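N-acetylmuramoyl-L-alanine amidase domain-containing protein SAOUHSC_02979 (Staphylococcus aureus, PDB 5T1Q) probably cleaves amide bonds of the bacterial cell wall as a secreted peptidoglycan hydrolase, this chain pairing a glucosaminidase-family domain with a CHAP domain. Local coordinates at residues I74-Q88 / E147-G159. Residues are numbered along the deposited sequence; the frame is centred on the assembly and turned at random.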
loop_
_atom_site.group_PDB
_atom_site.type_symbol
_atom_site.label_atom_id
_atom_site.label_comp_id
_atom_site.label_asym_id
_atom_site.label_seq_id
_atom_site.Cartn_x
_atom_site.Cartn_y
_atom_site.Cartn_z
ATOM N N ILE A 74 -25.731 0.806 -2.261
ATOM C CA ILE A 74 -25.221 0.990 -3.628
ATOM C C ILE A 74 -25.049 -0.366 -4.331
ATOM O O ILE A 74 -25.406 -0.503 -5.506
ATOM C CB ILE A 74 -23.914 1.811 -3.652
ATOM C CG1 ILE A 74 -24.239 3.283 -3.372
ATOM C CG2 ILE A 74 -23.222 1.704 -5.010
ATOM C CD1 ILE A 74 -23.027 4.179 -3.212
ATOM N N GLY A 75 -24.560 -1.364 -3.601
ATOM C CA GLY A 75 -24.388 -2.704 -4.151
ATOM C C GLY A 75 -25.677 -3.338 -4.655
ATOM O O GLY A 75 -25.756 -3.755 -5.817
ATOM N N GLN A 76 -26.697 -3.389 -3.795
ATOM C CA GLN A 76 -27.991 -3.998 -4.153
ATOM C C GLN A 76 -28.689 -3.301 -5.314
ATOM O O GLN A 76 -29.211 -3.959 -6.215
ATOM C CB GLN A 76 -28.946 -4.012 -2.943
ATOM C CG GLN A 76 -28.463 -4.854 -1.770
ATOM C CD GLN A 76 -28.373 -6.332 -2.097
ATOM O OE1 GLN A 76 -27.331 -6.955 -1.916
ATOM N NE2 GLN A 76 -29.450 -6.889 -2.609
ATOM N N ASP A 77 -28.685 -1.971 -5.282
ATOM C CA ASP A 77 -29.360 -1.161 -6.300
ATOM C C ASP A 77 -28.703 -1.214 -7.682
ATOM O O ASP A 77 -29.389 -1.378 -8.686
ATOM C CB ASP A 77 -29.473 0.308 -5.842
ATOM C CG ASP A 77 -30.410 0.495 -4.630
ATOM O OD1 ASP A 77 -31.117 -0.460 -4.223
ATOM O OD2 ASP A 77 -30.454 1.623 -4.089
ATOM N N ASN A 78 -27.379 -1.094 -7.726
ATOM C CA ASN A 78 -26.653 -1.047 -8.993
ATOM C C ASN A 78 -25.979 -2.346 -9.446
ATOM O O ASN A 78 -25.172 -2.305 -10.355
ATOM C CB ASN A 78 -25.635 0.087 -8.927
ATOM C CG ASN A 78 -26.294 1.445 -8.789
ATOM O OD1 ASN A 78 -27.049 1.867 -9.655
ATOM N ND2 ASN A 78 -25.991 2.144 -7.707
ATOM N N ASP A 79 -26.312 -3.487 -8.838
ATOM C CA ASP A 79 -25.738 -4.785 -9.253
ATOM C C ASP A 79 -24.200 -4.870 -9.069
ATOM O O ASP A 79 -23.484 -5.385 -9.932
ATOM C CB ASP A 79 -26.117 -5.058 -10.726
ATOM C CG ASP A 79 -25.888 -6.496 -11.149
ATOM O OD1 ASP A 79 -25.978 -7.396 -10.293
ATOM O OD2 ASP A 79 -25.659 -6.728 -12.360
ATOM N N ILE A 80 -23.708 -4.366 -7.939
ATOM C CA ILE A 80 -22.267 -4.348 -7.628
ATOM C C ILE A 80 -21.976 -5.094 -6.321
ATOM O O ILE A 80 -22.778 -5.045 -5.380
ATOM C CB ILE A 80 -21.761 -2.881 -7.508
ATOM C CG1 ILE A 80 -21.861 -2.175 -8.866
ATOM C CG2 ILE A 80 -20.321 -2.820 -6.988
ATOM C CD1 ILE A 80 -21.541 -0.692 -8.829
ATOM N N TYR A 81 -20.848 -5.810 -6.280
ATOM C CA TYR A 81 -20.405 -6.456 -5.038
ATOM C C TYR A 81 -19.913 -5.369 -4.097
ATOM O O TYR A 81 -18.914 -4.703 -4.383
ATOM C CB TYR A 81 -19.248 -7.431 -5.265
ATOM C CG TYR A 81 -19.638 -8.780 -5.806
ATOM C CD1 TYR A 81 -20.048 -9.807 -4.942
ATOM C CD2 TYR A 81 -19.541 -9.062 -7.156
ATOM C CE1 TYR A 81 -20.393 -11.061 -5.429
ATOM C CE2 TYR A 81 -19.885 -10.313 -7.653
ATOM C CZ TYR A 81 -20.310 -11.304 -6.792
ATOM O OH TYR A 81 -20.648 -12.536 -7.301
ATOM N N ALA A 82 -20.619 -5.180 -2.987
ATOM C CA ALA A 82 -20.219 -4.206 -1.977
ATOM C C ALA A 82 -18.822 -4.555 -1.439
ATOM O O ALA A 82 -18.027 -3.677 -1.099
ATOM C CB ALA A 82 -21.235 -4.187 -0.843
ATOM N N SER A 83 -18.540 -5.853 -1.368
ATOM C CA SER A 83 -17.247 -6.344 -0.902
ATOM C C SER A 83 -16.103 -5.867 -1.780
ATOM O O SER A 83 -15.056 -5.459 -1.274
ATOM C CB SER A 83 -17.272 -7.870 -0.850
ATOM O OG SER A 83 -17.773 -8.378 -2.065
ATOM N N VAL A 84 -16.293 -5.930 -3.096
ATOM C CA VAL A 84 -15.274 -5.472 -4.025
ATOM C C VAL A 84 -15.128 -3.959 -3.862
ATOM O O VAL A 84 -14.018 -3.450 -3.771
ATOM C CB VAL A 84 -15.601 -5.874 -5.485
ATOM C CG1 VAL A 84 -14.609 -5.263 -6.471
ATOM C CG2 VAL A 84 -15.605 -7.391 -5.628
HETATM N N MSE A 85 -16.251 -3.260 -3.765
HETATM C CA MSE A 85 -16.248 -1.801 -3.623
HETATM C C MSE A 85 -15.557 -1.345 -2.345
HETATM O O MSE A 85 -14.766 -0.397 -2.364
HETATM C CB MSE A 85 -17.699 -1.320 -3.687
HETATM C CG MSE A 85 -17.859 0.189 -3.516
HETATM SE SE MSE A 85 -19.755 0.647 -3.837
HETATM C CE MSE A 85 -19.621 2.602 -3.678
ATOM N N ILE A 86 -15.849 -2.010 -1.230
ATOM C CA ILE A 86 -15.254 -1.645 0.048
ATOM C C ILE A 86 -13.748 -1.964 0.049
ATOM O O ILE A 86 -12.948 -1.198 0.586
ATOM C CB ILE A 86 -15.955 -2.348 1.230
ATOM C CG1 ILE A 86 -17.401 -1.862 1.346
ATOM C CG2 ILE A 86 -15.218 -2.050 2.530
ATOM C CD1 ILE A 86 -18.248 -2.653 2.315
ATOM N N ALA A 87 -13.388 -3.095 -0.553
ATOM C CA ALA A 87 -12.006 -3.509 -0.637
ATOM C C ALA A 87 -11.201 -2.532 -1.477
ATOM O O ALA A 87 -10.072 -2.191 -1.109
ATOM C CB ALA A 87 -11.909 -4.909 -1.211
ATOM N N GLN A 88 -11.770 -2.095 -2.607
ATOM C CA GLN A 88 -11.100 -1.118 -3.456
ATOM C C GLN A 88 -10.936 0.208 -2.714
ATOM O O GLN A 88 -9.884 0.843 -2.824
ATOM C CB GLN A 88 -11.822 -0.916 -4.798
ATOM C CG GLN A 88 -11.554 -2.023 -5.799
ATOM C CD GLN A 88 -11.992 -1.670 -7.215
ATOM O OE1 GLN A 88 -13.136 -1.896 -7.604
ATOM N NE2 GLN A 88 -11.048 -1.200 -8.017
ATOM N N GLU A 147 -20.234 11.825 -3.049
ATOM C CA GLU A 147 -20.070 11.833 -4.502
ATOM C C GLU A 147 -18.997 10.848 -4.983
ATOM O O GLU A 147 -19.015 10.450 -6.140
ATOM C CB GLU A 147 -19.762 13.246 -5.040
ATOM C CG GLU A 147 -20.871 14.294 -4.860
ATOM C CD GLU A 147 -20.915 14.941 -3.474
ATOM O OE1 GLU A 147 -21.939 15.589 -3.145
ATOM O OE2 GLU A 147 -19.928 14.816 -2.713
ATOM N N SER A 148 -18.060 10.475 -4.107
ATOM C CA SER A 148 -17.010 9.512 -4.468
ATOM C C SER A 148 -17.589 8.108 -4.633
ATOM O O SER A 148 -17.323 7.437 -5.626
ATOM C CB SER A 148 -15.897 9.504 -3.415
ATOM O OG SER A 148 -14.861 8.594 -3.758
ATOM N N LEU A 149 -18.367 7.675 -3.647
ATOM C CA LEU A 149 -19.028 6.364 -3.676
ATOM C C LEU A 149 -19.954 6.244 -4.894
ATOM O O LEU A 149 -19.997 5.201 -5.556
ATOM C CB LEU A 149 -19.849 6.164 -2.399
ATOM C CG LEU A 149 -19.097 6.100 -1.060
ATOM C CD1 LEU A 149 -20.033 6.356 0.118
ATOM C CD2 LEU A 149 -18.377 4.773 -0.903
ATOM N N LYS A 150 -20.709 7.316 -5.153
ATOM C CA LYS A 150 -21.629 7.393 -6.298
ATOM C C LYS A 150 -20.834 7.337 -7.615
ATOM O O LYS A 150 -21.206 6.613 -8.545
ATOM C CB LYS A 150 -22.444 8.703 -6.210
ATOM C CG LYS A 150 -23.426 9.031 -7.341
ATOM C CD LYS A 150 -24.560 8.024 -7.462
ATOM C CE LYS A 150 -25.825 8.661 -8.034
ATOM N NZ LYS A 150 -25.653 9.323 -9.358
ATOM N N ASP A 151 -19.717 8.062 -7.668
ATOM C CA ASP A 151 -18.921 8.134 -8.889
ATOM C C ASP A 151 -18.244 6.790 -9.214
ATOM O O ASP A 151 -18.054 6.447 -10.392
ATOM C CB ASP A 151 -17.907 9.272 -8.805
ATOM C CG ASP A 151 -17.396 9.707 -10.170
ATOM O OD1 ASP A 151 -18.174 9.649 -11.144
ATOM O OD2 ASP A 151 -16.223 10.133 -10.261
ATOM N N TYR A 152 -17.894 6.028 -8.183
ATOM C CA TYR A 152 -17.323 4.692 -8.388
ATOM C C TYR A 152 -18.356 3.794 -9.049
ATOM O O TYR A 152 -18.054 3.103 -10.016
ATOM C CB TYR A 152 -16.887 4.057 -7.061
ATOM C CG TYR A 152 -16.556 2.575 -7.182
ATOM C CD1 TYR A 152 -15.295 2.155 -7.591
ATOM C CD2 TYR A 152 -17.517 1.602 -6.904
ATOM C CE1 TYR A 152 -14.995 0.811 -7.712
ATOM C CE2 TYR A 152 -17.231 0.256 -7.027
ATOM C CZ TYR A 152 -15.968 -0.135 -7.430
ATOM O OH TYR A 152 -15.673 -1.467 -7.539
ATOM N N SER A 153 -19.572 3.798 -8.501
ATOM C CA SER A 153 -20.660 2.978 -9.032
ATOM C C SER A 153 -20.986 3.376 -10.470
ATOM O O SER A 153 -21.263 2.513 -11.296
ATOM C CB SER A 153 -21.910 3.087 -8.161
ATOM O OG SER A 153 -22.406 4.410 -8.157
ATOM N N ASP A 154 -20.924 4.672 -10.765
ATOM C CA ASP A 154 -21.168 5.163 -12.121
ATOM C C ASP A 154 -20.093 4.695 -13.094
ATOM O O ASP A 154 -20.393 4.401 -14.249
ATOM C CB ASP A 154 -21.277 6.695 -12.151
ATOM C CG ASP A 154 -22.586 7.210 -11.544
ATOM O OD1 ASP A 154 -23.435 6.387 -11.135
ATOM O OD2 ASP A 154 -22.775 8.446 -11.492
ATOM N N LEU A 155 -18.847 4.618 -12.626
ATOM C CA LEU A 155 -17.746 4.158 -13.472
ATOM C C LEU A 155 -17.918 2.687 -13.837
ATOM O O LEU A 155 -17.786 2.316 -15.004
ATOM C CB LEU A 155 -16.395 4.356 -12.776
ATOM C CG LEU A 155 -15.148 3.961 -13.578
ATOM C CD1 LEU A 155 -15.054 4.749 -14.871
ATOM C CD2 LEU A 155 -13.905 4.166 -12.735
ATOM N N ILE A 156 -18.219 1.857 -12.840
ATOM C CA ILE A 156 -18.399 0.421 -13.063
ATOM C C ILE A 156 -19.585 0.122 -13.993
ATOM O O ILE A 156 -19.513 -0.784 -14.827
ATOM C CB ILE A 156 -18.622 -0.339 -11.731
ATOM C CG1 ILE A 156 -17.413 -0.186 -10.780
ATOM C CG2 ILE A 156 -18.918 -1.815 -11.981
ATOM C CD1 ILE A 156 -16.100 -0.713 -11.324
ATOM N N LYS A 157 -20.666 0.882 -13.843
ATOM C CA LYS A 157 -21.883 0.662 -14.639
ATOM C C LYS A 157 -21.841 1.257 -16.030
ATOM O O LYS A 157 -22.296 0.619 -16.960
ATOM C CB LYS A 157 -23.123 1.170 -13.885
ATOM C CG LYS A 157 -23.349 0.479 -12.544
ATOM C CD LYS A 157 -23.534 -1.032 -12.652
ATOM C CE LYS A 157 -24.862 -1.382 -13.304
ATOM N NZ LYS A 157 -25.043 -2.844 -13.514
ATOM N N ASN A 158 -21.276 2.458 -16.176
ATOM C CA ASN A 158 -21.225 3.149 -17.476
ATOM C C ASN A 158 -19.932 2.938 -18.269
ATOM O O ASN A 158 -19.923 3.101 -19.483
ATOM C CB ASN A 158 -21.452 4.647 -17.266
ATOM C CG ASN A 158 -22.753 4.941 -16.546
ATOM O OD1 ASN A 158 -23.759 4.280 -16.772
ATOM N ND2 ASN A 158 -22.737 5.940 -15.674
ATOM N N GLY A 159 -18.836 2.624 -17.586
ATOM C CA GLY A 159 -17.565 2.362 -18.264
ATOM C C GLY A 159 -16.868 3.581 -18.832
ATOM O O GLY A 159 -16.912 4.662 -18.238
#
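Met85, modelled as selenomethionine, lies alongside Tyr152, the two side chains pointing opposite ways. Its CB lies 3.7 Å from Tyr152 CE2. CG turns away from the backbone N (chi1 179°) and lies 3.6 Å from the same CE2, meeting the ring obliquely. Because the chain stays fully extended, SE passes beside CD2 as a Met-aromatic contact, 5.0 Å from the centroid of the Tyr152 ring, and carries CE on to Leu149. There the methyl ends 3.7 Å from Leu149 CD2 and close to that residue's carbonyl oxygen. At the far end of the ring, Tyr152 OH donates to Gln88 OE1 over 2.6 Å, a short bond, with the amide nearly upright to the ring. Gln88 NE2 is held by Tyr195, so both ends of this buried amide are tied down.

Helix 145-158 thus packs over the turn between helices 58-78 and 82-93, at 32° to the end of the first and 122° to the start of the second. Both segments fall in the glucosaminidase-family part of the chain, of the lysozyme clan, and this packing joins parts of its helical core. Phe109 stacks on Tyr152 from outside the two segments.

Nearer the turn, Ile80 CD1 rests 3.8 Å from Ser153 CA and also reaches Ile156. Ile74 uses both branches: CG2 touches Ser153 CB, while CD1 crosses to Leu149 CB. Ser153 OG is turned back to Lys150 O, which also accepts the amide of Asp154, leaving Ser153 CB to the two isoleucines. Lys157 folds twice along its chain to curl round Asn78 O, its CD 3.1 Å from that oxygen. Its NZ stays 4.1 Å from Asp79 OD2, too far for a salt bridge; that carboxylate oxygen hydrogen-bonds Ser173, and the lysine makes a cation-pi contact with Trp171.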